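Local coordinates for TRAP-type C4-dicarboxylate:H+ symport system substrate-binding component DctP (Shewanella oneidensis, PDB 4MX6), which probably binds succinate and related C4-dicarboxylates in the periplasm and delivers them to a TRAP-type, ion-coupled membrane transporter, at residues L117-N122 / A306-W311; L176-M181 / A188-V193; G68-S73 / A260-V265. One frame throughout, in Å; residues are numbered along the deposited sequence.

Contact 1: residues L117-N122 / A306-W311; sequences LPFLFN and AERQQW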
ATOM      1  N   LEU A 117      -2.938  -6.925   9.036  1.00  6.54           N
ATOM      2  CA  LEU A 117      -2.557  -7.734  10.200  1.00  7.21           C
ATOM      3  C   LEU A 117      -1.080  -8.147  10.130  1.00  6.90           C
ATOM      4  O   LEU A 117      -0.612  -8.649   9.105  1.00  7.20           O
ATOM      5  CB  LEU A 117      -3.464  -8.958  10.339  1.00  7.24           C
ATOM      6  CG  LEU A 117      -4.925  -8.645  10.679  1.00  8.55           C
ATOM      7  CD1 LEU A 117      -5.747  -9.914  10.700  1.00  9.34           C
ATOM      8  CD2 LEU A 117      -5.056  -7.919  12.013  1.00  9.38           C
ATOM      9  N   PRO A 118      -0.339  -7.941  11.223  1.00  7.20           N
ATOM     10  CA  PRO A 118       1.101  -8.194  11.154  1.00  7.57           C
ATOM     11  C   PRO A 118       1.440  -9.677  11.034  1.00  7.31           C
ATOM     12  O   PRO A 118       0.903 -10.508  11.768  1.00  7.99           O
ATOM     13  CB  PRO A 118       1.618  -7.598  12.466  1.00  8.78           C
ATOM     14  CG  PRO A 118       0.396  -7.535  13.374  1.00  9.98           C
ATOM     15  CD  PRO A 118      -0.735  -7.251  12.466  1.00  8.12           C
ATOM     16  N   PHE A 119       2.328  -9.986  10.102  1.00  7.36           N
ATOM     17  CA  PHE A 119       2.808 -11.338   9.834  1.00  7.64           C
ATOM     18  C   PHE A 119       1.695 -12.297   9.373  1.00  8.24           C
ATOM     19  O   PHE A 119       1.848 -13.515   9.438  1.00  9.69           O
ATOM     20  CB  PHE A 119       3.560 -11.916  11.044  1.00  8.78           C
ATOM     21  CG  PHE A 119       4.811 -11.149  11.398  1.00  8.64           C
ATOM     22  CD1 PHE A 119       5.965 -11.297  10.654  1.00  8.98           C
ATOM     23  CD2 PHE A 119       4.827 -10.284  12.477  1.00  9.35           C
ATOM     24  CE1 PHE A 119       7.111 -10.586  10.989  1.00  9.14           C
ATOM     25  CE2 PHE A 119       5.969  -9.577  12.802  1.00  9.61           C
ATOM     26  CZ  PHE A 119       7.109  -9.736  12.059  1.00  9.96           C
ATOM     27  N   LEU A 120       0.599 -11.764   8.850  1.00  8.09           N
ATOM     28  CA  LEU A 120      -0.450 -12.620   8.308  1.00  8.23           C
ATOM     29  C   LEU A 120       0.025 -13.388   7.072  1.00  8.09           C
ATOM     30  O   LEU A 120      -0.202 -14.597   6.954  1.00  9.55           O
ATOM     31  CB  LEU A 120      -1.690 -11.790   7.986  1.00  9.61           C
ATOM     32  CG  LEU A 120      -2.881 -12.555   7.404  1.00 10.22           C
ATOM     33  CD1 LEU A 120      -3.339 -13.693   8.316  1.00 11.67           C
ATOM     34  CD2 LEU A 120      -4.015 -11.567   7.141  1.00 11.21           C
ATOM     35  N   PHE A 121       0.638 -12.666   6.138  1.00  8.48           N
ATOM     36  CA  PHE A 121       1.133 -13.254   4.904  1.00  8.72           C
ATOM     37  C   PHE A 121       2.642 -13.432   4.961  1.00  8.95           C
ATOM     38  O   PHE A 121       3.378 -12.519   5.348  1.00  9.78           O
ATOM     39  CB  PHE A 121       0.791 -12.352   3.720  1.00  8.70           C
ATOM     40  CG  PHE A 121      -0.675 -12.097   3.572  1.00  9.29           C
ATOM     41  CD1 PHE A 121      -1.528 -13.085   3.105  1.00 10.61           C
ATOM     42  CD2 PHE A 121      -1.216 -10.868   3.902  1.00 10.31           C
ATOM     43  CE1 PHE A 121      -2.892 -12.847   2.969  1.00 11.43           C
ATOM     44  CE2 PHE A 121      -2.583 -10.638   3.763  1.00 11.84           C
ATOM     45  CZ  PHE A 121      -3.409 -11.641   3.306  1.00 12.03           C
ATOM     46  N   ASN A 122       3.113 -14.611   4.581  1.00 10.23           N
ATOM     47  CA  ASN A 122       4.546 -14.883   4.615  1.00 11.61           C
ATOM     48  C   ASN A 122       5.293 -14.033   3.596  1.00 11.42           C
ATOM     49  O   ASN A 122       6.414 -13.553   3.843  1.00 12.64           O
ATOM     50  CB  ASN A 122       4.837 -16.351   4.296  1.00 13.92           C
ATOM     51  CG  ASN A 122       4.390 -17.299   5.391  1.00 16.32           C
ATOM     52  OD1 ASN A 122       4.108 -16.883   6.512  1.00 16.86           O
ATOM     53  ND2 ASN A 122       4.337 -18.591   5.070  1.00 18.09           N
ATOM     54  N   ALA A 306      14.618 -17.200  15.338  1.00 13.98           N
ATOM     55  CA  ALA A 306      14.056 -16.972  16.656  1.00 13.31           C
ATOM     56  C   ALA A 306      13.672 -15.514  16.850  1.00 12.95           C
ATOM     57  O   ALA A 306      12.674 -15.223  17.497  1.00 12.83           O
ATOM     58  CB  ALA A 306      15.019 -17.420  17.750  1.00 13.48           C
ATOM     59  N   GLU A 307      14.469 -14.598  16.305  1.00 12.47           N
ATOM     60  CA  GLU A 307      14.141 -13.190  16.401  1.00 12.21           C
ATOM     61  C   GLU A 307      12.836 -12.907  15.668  1.00 10.68           C
ATOM     62  O   GLU A 307      11.963 -12.224  16.189  1.00 10.83           O
ATOM     63  CB  GLU A 307      15.280 -12.336  15.844  1.00 13.34           C
ATOM     64  CG  GLU A 307      16.435 -12.247  16.819  1.00 15.59           C
ATOM     65  CD  GLU A 307      17.723 -11.692  16.227  1.00 18.09           C
ATOM     66  OE1 GLU A 307      17.876 -11.628  14.990  1.00 19.00           O
ATOM     67  OE2 GLU A 307      18.607 -11.340  17.034  1.00 20.61           O
ATOM     68  N   ARG A 308      12.692 -13.428  14.453  1.00 10.83           N
ATOM     69  CA  ARG A 308      11.442 -13.236  13.723  1.00 10.71           C
ATOM     70  C   ARG A 308      10.270 -13.792  14.531  1.00 10.37           C
ATOM     71  O   ARG A 308       9.217 -13.154  14.623  1.00 10.33           O
ATOM     72  CB  ARG A 308      11.483 -13.890  12.338  1.00 11.84           C
ATOM     73  CG  ARG A 308      10.183 -13.669  11.529  1.00 13.69           C
ATOM     74  CD  ARG A 308      10.090 -14.542  10.275  1.00 14.77           C
ATOM     75  NE  ARG A 308       8.965 -14.158   9.404  1.00 15.94           N
ATOM     76  CZ  ARG A 308       7.734 -14.657   9.452  1.00 17.60           C
ATOM     77  NH1 ARG A 308       7.409 -15.599  10.330  1.00 18.91           N
ATOM     78  NH2 ARG A 308       6.814 -14.215   8.601  1.00 17.72           N
ATOM     79  N   GLN A 309      10.436 -14.973  15.108  1.00 10.67           N
ATOM     80  CA  GLN A 309       9.328 -15.598  15.826  1.00 11.55           C
ATOM     81  C   GLN A 309       8.912 -14.763  17.038  1.00 11.04           C
ATOM     82  O   GLN A 309       7.731 -14.706  17.376  1.00 11.72           O
ATOM     83  CB  GLN A 309       9.661 -17.032  16.245  1.00 12.83           C
ATOM     84  CG  GLN A 309       8.435 -17.807  16.722  1.00 14.57           C
ATOM     85  CD  GLN A 309       7.409 -18.017  15.621  1.00 16.48           C
ATOM     86  OE1 GLN A 309       7.750 -18.417  14.511  1.00 18.25           O
ATOM     87  NE2 GLN A 309       6.155 -17.724  15.918  1.00 16.84           N
ATOM     88  N   GLN A 310       9.866 -14.090  17.682  1.00 10.61           N
ATOM     89  CA  GLN A 310       9.507 -13.231  18.806  1.00 11.75           C
ATOM     90  C   GLN A 310       8.584 -12.106  18.332  1.00 10.78           C
ATOM     91  O   GLN A 310       7.599 -11.767  18.988  1.00 11.38           O
ATOM     92  CB  GLN A 310      10.759 -12.657  19.479  1.00 13.18           C
ATOM     93  CG  GLN A 310      11.548 -13.708  20.242  1.00 15.70           C
ATOM     94  CD  GLN A 310      12.802 -13.213  20.946  1.00 18.67           C
ATOM     95  OE1 GLN A 310      13.397 -12.202  20.605  1.00 20.86           O
ATOM     96  NE2 GLN A 310      13.229 -13.975  21.923  1.00 19.15           N
ATOM     97  N   TRP A 311       8.907 -11.522  17.185  1.00  9.27           N
ATOM     98  CA  TRP A 311       8.043 -10.495  16.603  1.00  9.04           C
ATOM     99  C   TRP A 311       6.664 -11.048  16.214  1.00 10.01           C
ATOM    100  O   TRP A 311       5.636 -10.412  16.447  1.00 10.56           O
ATOM    101  CB  TRP A 311       8.726  -9.881  15.383  1.00  8.66           C
ATOM    102  CG  TRP A 311       9.741  -8.797  15.660  1.00  8.68           C
ATOM    103  CD1 TRP A 311      11.097  -8.910  15.672  1.00  9.66           C
ATOM    104  CD2 TRP A 311       9.444  -7.431  15.943  1.00  9.68           C
ATOM    105  NE1 TRP A 311      11.660  -7.689  15.936  1.00  9.60           N
ATOM    106  CE2 TRP A 311      10.665  -6.760  16.096  1.00  9.86           C
ATOM    107  CE3 TRP A 311       8.255  -6.709  16.053  1.00 10.31           C
ATOM    108  CZ2 TRP A 311      10.728  -5.390  16.385  1.00 11.46           C
ATOM    109  CZ3 TRP A 311       8.317  -5.352  16.332  1.00 11.09           C
ATOM    110  CH2 TRP A 311       9.539  -4.710  16.478  1.00 11.27           C
TER
HETATM  111  O   HOH W   1       4.024 -14.817   8.261  1.00 20.35           O
HETATM  112  O   HOH W   2       7.200 -12.374   6.406  1.00 15.18           O
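Phe119 and Arg308 run past each other in opposite directions, with ring and guanidinium planes 78° apart. Their nearest approach, Phe119 CD1 to Arg308 NH2 at 3.7 Å, is therefore not a parallel stack: the ring presents its edge, near its own plane, while the guanidinium receives CD1 over one face, offset toward the rim. Arg308 reaches this place because its CG lies anti to the backbone N (chi1 -179°) and the chain stays extended from CG to NE.

With its face turned to the ring, the guanidinium keeps its edge for water, and two molecules lie there in its plane. One accepts from Arg308 NH2 at 2.9 Å and donates to both Phe119 O and Asn122 OD1, the latter at 2.7 Å; the other links the same NH2 to Asn122 O. The polar link between helix and loop thus runs through water, with no direct hydrogen bond between the two segments.

Farther along the ring, Phe119 CZ rests 3.7 Å from Trp311 CB, an oblique apolar contact. The indole itself leads away to meet Phe161, and Phe119 also touches Val312 of helix 305-326. Phe119 occupies the third position of a type II beta turn, Leu117 to Leu120, with positive phi (62°). Together these features describe a loop turn lodged against the start of that helix, away from the succinate site.

Contact 2: residues L176-M181 / A188-V193; sequences LKFRVM and AQFDAV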
ATOM      1  N   LEU A 176       9.452   4.220  21.078  1.00 12.05           N
ATOM      2  CA  LEU A 176       9.789   4.933  19.852  1.00 11.50           C
ATOM      3  C   LEU A 176       8.521   5.378  19.133  1.00 10.64           C
ATOM      4  O   LEU A 176       7.508   4.668  19.144  1.00 11.02           O
ATOM      5  CB  LEU A 176      10.618   4.058  18.911  1.00 12.39           C
ATOM      6  CG  LEU A 176      11.995   3.610  19.386  1.00 14.96           C
ATOM      7  CD1 LEU A 176      12.674   2.823  18.270  1.00 15.25           C
ATOM      8  CD2 LEU A 176      12.865   4.773  19.870  1.00 16.71           C
ATOM      9  N   LYS A 177       8.591   6.546  18.502  1.00 10.27           N
ATOM     10  CA  LYS A 177       7.475   7.078  17.727  1.00  9.83           C
ATOM     11  C   LYS A 177       7.597   6.609  16.282  1.00  8.98           C
ATOM     12  O   LYS A 177       8.617   6.867  15.635  1.00  9.66           O
ATOM     13  CB  LYS A 177       7.488   8.612  17.772  1.00 11.13           C
ATOM     14  CG  LYS A 177       6.961   9.199  19.072  1.00 13.19           C
ATOM     15  CD  LYS A 177       7.052  10.725  19.119  1.00 14.80           C
ATOM     16  CE  LYS A 177       8.465  11.205  19.314  1.00 16.55           C
ATOM     17  NZ  LYS A 177       8.449  12.530  19.988  1.00 17.89           N
ATOM     18  N   PHE A 178       6.566   5.927  15.779  1.00  8.22           N
ATOM     19  CA  PHE A 178       6.521   5.484  14.390  1.00  8.26           C
ATOM     20  C   PHE A 178       5.360   6.149  13.673  1.00  7.92           C
ATOM     21  O   PHE A 178       4.228   6.101  14.141  1.00  8.74           O
ATOM     22  CB  PHE A 178       6.328   3.964  14.295  1.00  8.57           C
ATOM     23  CG  PHE A 178       7.554   3.163  14.652  1.00  8.61           C
ATOM     24  CD1 PHE A 178       7.849   2.867  15.973  1.00  9.71           C
ATOM     25  CD2 PHE A 178       8.398   2.679  13.663  1.00  9.72           C
ATOM     26  CE1 PHE A 178       8.958   2.120  16.300  1.00 11.32           C
ATOM     27  CE2 PHE A 178       9.518   1.928  13.995  1.00 10.90           C
ATOM     28  CZ  PHE A 178       9.788   1.650  15.313  1.00 11.46           C
ATOM     29  N   ARG A 179       5.624   6.733  12.513  1.00  7.44           N
ATOM     30  CA  ARG A 179       4.525   7.102  11.630  1.00  7.27           C
ATOM     31  C   ARG A 179       3.861   5.833  11.122  1.00  6.80           C
ATOM     32  O   ARG A 179       4.532   4.842  10.831  1.00  7.41           O
ATOM     33  CB  ARG A 179       5.022   7.923  10.451  1.00  7.31           C
ATOM     34  CG  ARG A 179       3.932   8.295   9.439  1.00  6.90           C
ATOM     35  CD  ARG A 179       3.855   7.318   8.268  1.00  7.03           C
ATOM     36  NE  ARG A 179       2.774   7.674   7.345  1.00  6.86           N
ATOM     37  CZ  ARG A 179       2.572   7.089   6.170  1.00  6.35           C
ATOM     38  NH1 ARG A 179       1.526   7.438   5.437  1.00  7.07           N
ATOM     39  NH2 ARG A 179       3.392   6.152   5.732  1.00  6.86           N
ATOM     40  N   VAL A 180       2.541   5.893  10.990  1.00  7.22           N
ATOM     41  CA  VAL A 180       1.764   4.867  10.301  1.00  6.89           C
ATOM     42  C   VAL A 180       0.842   5.533   9.281  1.00  6.89           C
ATOM     43  O   VAL A 180       0.418   6.684   9.437  1.00  7.13           O
ATOM     44  CB  VAL A 180       0.924   3.984  11.264  1.00  8.11           C
ATOM     45  CG1 VAL A 180       1.834   3.079  12.078  1.00  9.30           C
ATOM     46  CG2 VAL A 180       0.016   4.829  12.143  1.00  8.96           C
ATOM     47  N   MET A 181       0.517   4.767   8.242  1.00  6.62           N
ATOM     48  CA  MET A 181      -0.651   5.059   7.426  1.00  7.14           C
ATOM     49  C   MET A 181      -1.870   5.137   8.343  1.00  7.47           C
ATOM     50  O   MET A 181      -1.865   4.588   9.446  1.00  7.51           O
ATOM     51  CB  MET A 181      -0.838   3.966   6.371  1.00  6.75           C
ATOM     52  CG  MET A 181       0.307   3.901   5.364  1.00  6.72           C
ATOM     53  SD  MET A 181       0.125   2.638   4.089  1.00  6.82           S
ATOM     54  CE  MET A 181       0.614   1.149   4.962  1.00  7.04           C
ATOM     55  N   ALA A 188      -2.396  -0.281  16.271  1.00  7.95           N
ATOM     56  CA  ALA A 188      -2.400  -1.372  17.236  1.00  8.34           C
ATOM     57  C   ALA A 188      -1.128  -2.218  17.141  1.00  7.99           C
ATOM     58  O   ALA A 188      -0.610  -2.687  18.164  1.00  8.93           O
ATOM     59  CB  ALA A 188      -3.634  -2.237  17.049  1.00  9.30           C
ATOM     60  N   GLN A 189      -0.609  -2.406  15.929  1.00  7.97           N
ATOM     61  CA  GLN A 189       0.637  -3.120  15.723  1.00  7.84           C
ATOM     62  C   GLN A 189       1.745  -2.491  16.568  1.00  7.98           C
ATOM     63  O   GLN A 189       2.501  -3.177  17.247  1.00  8.80           O
ATOM     64  CB  GLN A 189       0.997  -3.071  14.226  1.00  7.85           C
ATOM     65  CG  GLN A 189       2.347  -3.634  13.883  1.00  7.76           C
ATOM     66  CD  GLN A 189       2.639  -3.478  12.413  1.00  7.72           C
ATOM     67  OE1 GLN A 189       2.298  -4.334  11.603  1.00  8.79           O
ATOM     68  NE2 GLN A 189       3.234  -2.359  12.051  1.00  8.43           N
ATOM     69  N   PHE A 190       1.881  -1.168  16.502  1.00  7.90           N
ATOM     70  CA  PHE A 190       2.915  -0.502  17.289  1.00  9.04           C
ATOM     71  C   PHE A 190       2.570  -0.426  18.779  1.00  8.97           C
ATOM     72  O   PHE A 190       3.459  -0.586  19.615  1.00 10.05           O
ATOM     73  CB  PHE A 190       3.285   0.851  16.679  1.00  9.07           C
ATOM     74  CG  PHE A 190       4.082   0.707  15.411  1.00  8.14           C
ATOM     75  CD1 PHE A 190       5.408   0.307  15.467  1.00  9.01           C
ATOM     76  CD2 PHE A 190       3.500   0.895  14.166  1.00  8.53           C
ATOM     77  CE1 PHE A 190       6.134   0.128  14.323  1.00  9.03           C
ATOM     78  CE2 PHE A 190       4.240   0.724  13.010  1.00  9.09           C
ATOM     79  CZ  PHE A 190       5.553   0.348  13.097  1.00  8.96           C
ATOM     80  N   ASP A 191       1.295  -0.245  19.123  1.00  9.55           N
ATOM     81  CA  ASP A 191       0.872  -0.331  20.531  1.00 10.93           C
ATOM     82  C   ASP A 191       1.310  -1.665  21.153  1.00 11.44           C
ATOM     83  O   ASP A 191       1.649  -1.727  22.335  1.00 12.30           O
ATOM     84  CB  ASP A 191      -0.660  -0.247  20.679  1.00 12.23           C
ATOM     85  CG  ASP A 191      -1.241   1.115  20.375  1.00 15.28           C
ATOM     86  OD1 ASP A 191      -0.533   2.133  20.472  1.00 15.29           O
ATOM     87  OD2 ASP A 191      -2.454   1.150  20.061  1.00 17.49           O
ATOM     88  N   ALA A 192       1.261  -2.739  20.370  1.00 11.25           N
ATOM     89  CA  ALA A 192       1.514  -4.088  20.881  1.00 11.50           C
ATOM     90  C   ALA A 192       2.935  -4.271  21.404  1.00 11.69           C
ATOM     91  O   ALA A 192       3.195  -5.175  22.196  1.00 13.48           O
ATOM     92  CB  ALA A 192       1.223  -5.111  19.795  1.00 11.16           C
ATOM     93  N   VAL A 193       3.851  -3.412  20.958  1.00 11.02           N
ATOM     94  CA  VAL A 193       5.240  -3.449  21.404  1.00 11.27           C
ATOM     95  C   VAL A 193       5.621  -2.192  22.192  1.00 12.38           C
ATOM     96  O   VAL A 193       6.803  -1.915  22.419  1.00 13.68           O
ATOM     97  CB  VAL A 193       6.228  -3.698  20.226  1.00 11.40           C
ATOM     98  CG1 VAL A 193       5.998  -5.091  19.625  1.00 12.09           C
ATOM     99  CG2 VAL A 193       6.111  -2.617  19.150  1.00 11.85           C
TER
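The aromatic contribution comes from Phe178 and Phe190, which form an offset stack. Their ring centroids are 4.4 Å apart and the planes are inclined by only 17°, so the faces are nearly parallel but displaced. The displacement shows in the atoms: Phe190 CE1 sits over the Phe178 face, 3.4 Å from Phe178 CG and shifted toward the rim.

That same offset creates a CH-pi contact. Phe178 CB stands 3.8 Å from the centroid of the Phe190 ring and 8° off its normal, almost directly above the centre. One face of Phe190 therefore receives both the root of the Phe178 side chain and part of its ring.

Aliphatic packing adds Val180, two residues along the strand and with its CB likewise directed at the helix. A chi1 of -70° turns its CG1 toward the Phe190 ring, where it meets Phe190 CD2 at 3.5 Å and CE2 at the same separation; this approach to the ring is oblique. No hydrogen bond joins the segments, and all three touching residues are buried. Pro197 of the adjoining strand also packs on Phe190.

Polar bonds are made by Arg179. Its NH2 hydrogen-bonds a bound succinate, while its NE is held by Lys200 O. Phe178 and Val180 thus face the helix, whereas Arg179, between them, points the other way and binds succinate, within the beta-alpha-beta unit of strand 177-180, helix 184-191 and strand 196-199.

Contact 3: residues G68-S73 / A260-V265; sequences GEYTVS and ADKRKV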
ATOM      1  N   GLY A  68      -8.050  10.664 -29.163  1.00 18.54           N
ATOM      2  CA  GLY A  68      -9.006  11.725 -29.380  1.00 18.94           C
ATOM      3  C   GLY A  68     -10.308  11.570 -28.619  1.00 18.53           C
ATOM      4  O   GLY A  68     -11.127  12.489 -28.610  1.00 20.04           O
ATOM      5  N   GLU A  69     -10.499  10.418 -27.974  1.00 16.61           N
ATOM      6  CA  GLU A  69     -11.735  10.156 -27.251  1.00 16.05           C
ATOM      7  C   GLU A  69     -11.551  10.330 -25.745  1.00 14.69           C
ATOM      8  O   GLU A  69     -12.415  10.889 -25.070  1.00 14.50           O
ATOM      9  CB  GLU A  69     -12.231   8.742 -27.540  1.00 18.02           C
ATOM     10  CG  GLU A  69     -12.548   8.467 -29.003  1.00 20.59           C
ATOM     11  CD  GLU A  69     -12.880   7.002 -29.250  1.00 22.88           C
ATOM     12  OE1 GLU A  69     -13.803   6.500 -28.602  1.00 23.97           O
ATOM     13  OE2 GLU A  69     -12.204   6.347 -30.069  1.00 24.99           O
ATOM     14  N   TYR A  70     -10.427   9.826 -25.234  1.00 14.68           N
ATOM     15  CA  TYR A  70     -10.080   9.926 -23.825  1.00 14.22           C
ATOM     16  C   TYR A  70      -8.602  10.237 -23.701  1.00 15.55           C
ATOM     17  O   TYR A  70      -7.793   9.809 -24.522  1.00 16.40           O
ATOM     18  CB  TYR A  70     -10.391   8.614 -23.079  1.00 13.68           C
ATOM     19  CG  TYR A  70     -11.864   8.315 -23.028  1.00 13.47           C
ATOM     20  CD1 TYR A  70     -12.491   7.624 -24.060  1.00 14.54           C
ATOM     21  CD2 TYR A  70     -12.640   8.761 -21.972  1.00 13.65           C
ATOM     22  CE1 TYR A  70     -13.847   7.376 -24.037  1.00 15.08           C
ATOM     23  CE2 TYR A  70     -13.988   8.521 -21.936  1.00 14.27           C
ATOM     24  CZ  TYR A  70     -14.592   7.826 -22.969  1.00 14.63           C
ATOM     25  OH  TYR A  70     -15.946   7.578 -22.945  1.00 16.17           O
ATOM     26  N   THR A  71      -8.255  10.987 -22.662  1.00 15.93           N
ATOM     27  CA  THR A  71      -6.864  11.208 -22.304  1.00 16.41           C
ATOM     28  C   THR A  71      -6.748  11.011 -20.805  1.00 14.58           C
ATOM     29  O   THR A  71      -7.702  11.277 -20.084  1.00 15.93           O
ATOM     30  CB  THR A  71      -6.393  12.625 -22.686  1.00 19.33           C
ATOM     31  OG1 THR A  71      -4.989  12.739 -22.453  1.00 22.11           O
ATOM     32  CG2 THR A  71      -7.139  13.683 -21.889  1.00 19.68           C
ATOM     33  N   VAL A  72      -5.594  10.535 -20.341  1.00 12.77           N
ATOM     34  CA  VAL A  72      -5.373  10.319 -18.918  1.00 11.44           C
ATOM     35  C   VAL A  72      -4.306  11.288 -18.418  1.00 11.27           C
ATOM     36  O   VAL A  72      -3.202  11.302 -18.950  1.00 13.25           O
ATOM     37  CB  VAL A  72      -4.908   8.877 -18.623  1.00 11.48           C
ATOM     38  CG1 VAL A  72      -4.735   8.671 -17.120  1.00 11.25           C
ATOM     39  CG2 VAL A  72      -5.887   7.866 -19.173  1.00 11.89           C
ATOM     40  N   SER A  73      -4.650  12.105 -17.424  1.00 10.03           N
ATOM     41  CA  SER A  73      -3.693  12.972 -16.754  1.00 10.65           C
ATOM     42  C   SER A  73      -3.281  12.323 -15.444  1.00  9.29           C
ATOM     43  O   SER A  73      -4.134  11.978 -14.629  1.00  9.33           O
ATOM     44  CB  SER A  73      -4.296  14.352 -16.495  1.00 13.01           C
ATOM     45  OG  SER A  73      -4.619  14.985 -17.717  1.00 15.57           O
ATOM     46  N   ALA A 260     -20.712   1.635 -22.549  1.00 11.79           N
ATOM     47  CA  ALA A 260     -20.236   0.303 -22.189  1.00 12.16           C
ATOM     48  C   ALA A 260     -19.034  -0.167 -23.007  1.00 11.58           C
ATOM     49  O   ALA A 260     -18.135  -0.842 -22.477  1.00 11.98           O
ATOM     50  CB  ALA A 260     -21.374  -0.697 -22.299  1.00 14.41           C
ATOM     51  N   ASP A 261     -18.999   0.190 -24.289  1.00 11.53           N
ATOM     52  CA  ASP A 261     -17.897  -0.245 -25.136  1.00 11.75           C
ATOM     53  C   ASP A 261     -16.587   0.453 -24.760  1.00 11.67           C
ATOM     54  O   ASP A 261     -15.538  -0.194 -24.664  1.00 12.33           O
ATOM     55  CB  ASP A 261     -18.222  -0.145 -26.648  1.00 13.29           C
ATOM     56  CG  ASP A 261     -18.997   1.119 -27.048  1.00 14.34           C
ATOM     57  OD1 ASP A 261     -18.911   2.165 -26.369  1.00 12.53           O
ATOM     58  OD2 ASP A 261     -19.715   1.038 -28.082  1.00 16.57           O
ATOM     59  N   LYS A 262     -16.657   1.745 -24.470  1.00 11.39           N
ATOM     60  CA  LYS A 262     -15.478   2.488 -24.055  1.00 11.84           C
ATOM     61  C   LYS A 262     -15.018   2.019 -22.676  1.00 11.11           C
ATOM     62  O   LYS A 262     -13.816   1.897 -22.423  1.00 11.82           O
ATOM     63  CB  LYS A 262     -15.765   3.994 -24.042  1.00 13.62           C
ATOM     64  CG  LYS A 262     -16.295   4.549 -25.350  1.00 15.82           C
ATOM     65  CD  LYS A 262     -15.389   4.229 -26.499  1.00 17.52           C
ATOM     66  CE  LYS A 262     -16.081   4.504 -27.828  1.00 19.23           C
ATOM     67  NZ  LYS A 262     -15.187   4.190 -28.982  1.00 20.45           N
ATOM     68  N   ARG A 263     -15.972   1.769 -21.784  1.00 10.66           N
ATOM     69  CA  ARG A 263     -15.651   1.262 -20.456  1.00 10.80           C
ATOM     70  C   ARG A 263     -14.850  -0.036 -20.570  1.00 10.20           C
ATOM     71  O   ARG A 263     -13.885  -0.241 -19.838  1.00 10.54           O
ATOM     72  CB  ARG A 263     -16.923   1.033 -19.636  1.00 11.19           C
ATOM     73  CG  ARG A 263     -16.619   0.635 -18.197  1.00 13.83           C
ATOM     74  CD  ARG A 263     -17.847   0.223 -17.397  1.00 16.26           C
ATOM     75  NE  ARG A 263     -18.917   1.220 -17.435  1.00 19.68           N
ATOM     76  CZ  ARG A 263     -20.140   1.046 -17.934  1.00 19.90           C
ATOM     77  NH1 ARG A 263     -20.537  -0.106 -18.467  1.00 20.53           N
ATOM     78  NH2 ARG A 263     -20.981   2.057 -17.888  1.00 20.60           N
ATOM     79  N   LYS A 264     -15.259  -0.924 -21.473  1.00 10.14           N
ATOM     80  CA  LYS A 264     -14.563  -2.191 -21.641  1.00 10.85           C
ATOM     81  C   LYS A 264     -13.115  -2.001 -22.094  1.00  9.32           C
ATOM     82  O   LYS A 264     -12.213  -2.661 -21.589  1.00  9.71           O
ATOM     83  CB  LYS A 264     -15.324  -3.063 -22.633  1.00 12.49           C
ATOM     84  CG  LYS A 264     -14.705  -4.418 -22.845  1.00 15.28           C
ATOM     85  CD  LYS A 264     -15.574  -5.289 -23.722  1.00 18.05           C
ATOM     86  CE  LYS A 264     -14.989  -6.676 -23.852  1.00 20.78           C
ATOM     87  NZ  LYS A 264     -15.872  -7.541 -24.636  1.00 22.96           N
ATOM     88  N   VAL A 265     -12.880  -1.086 -23.022  1.00  9.53           N
ATOM     89  CA  VAL A 265     -11.522  -0.786 -23.467  1.00  9.44           C
ATOM     90  C   VAL A 265     -10.683  -0.210 -22.314  1.00  8.84           C
ATOM     91  O   VAL A 265      -9.523  -0.608 -22.101  1.00  9.57           O
ATOM     92  CB  VAL A 265     -11.539   0.195 -24.660  1.00 10.47           C
ATOM     93  CG1 VAL A 265     -10.129   0.579 -25.069  1.00 12.27           C
ATOM     94  CG2 VAL A 265     -12.269  -0.419 -25.848  1.00 10.98           C
TER
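Lys262, in the first turn of helix 260-295, reaches across to Glu69, just before strand 70-75, and to Tyr70, the first residue of that strand, which pairs in parallel with strand 37-42 in the periplasmic-binding-protein fold. The contact depends on the shape of this lysine. Its CG lies anti to the carbonyl carbon, and a bend at chi2 (-55°) turns the chain before it straightens through the last two torsions, both near 180°. One side chain can consequently serve two different partners, through van der Waals contact near its root and an ionic bond at its end.

Near the root, the methylenes lie against Tyr70. Lys262 CB is 3.8 Å from Tyr70 OH and 3.9 Å from Tyr70 CE1, with CG close behind, so the lysine crosses the phenol obliquely at its hydroxyl end. Tyr70 is buried: Val62 of helix 50-65, Leu258 and Pro259 also pack on it.

Glu69 takes the outer position. Its CG is likewise anti to the carbonyl carbon (chi1 -61°), and the chain beyond CG is extended; the two side chains cross at about a right angle, and OE1 comes to the ammonium group. Both charged residues remain partly exposed, so the ion pair lies at the edge of the contact, with the buried phenol at its inner side.

The carboxylate is gripped unevenly. Lys262 NZ is 3.8 Å from Glu69 OE2, whereas it donates to Glu69 OE1 at 2.7 Å in a salt bridge that uses the syn lone pair of that oxygen.

In the fold
Contact 2 is the buried member of the three: all its touching residues are enclosed and its chemistry is wholly apolar and aromatic. Contacts 1 and 3 are partly buried and add polar interactions at their edges, water-mediated in contact 1 and a direct salt bridge in contact 3. Contacts 1 and 2 are neighbours, their centres about 15 Å apart: the loop of contact 1 touches helix 184-191, with Pro118 CB 3.4 Å from Gln189 OE1, and helix 305-326 touches the segment just after it, with Trp311 CZ3 4.0 Å from Val193 CG1. Contact 3 stands across the chain's centre, its own centre about 43 Å from that of contact 1, and joins a separate strand and helix.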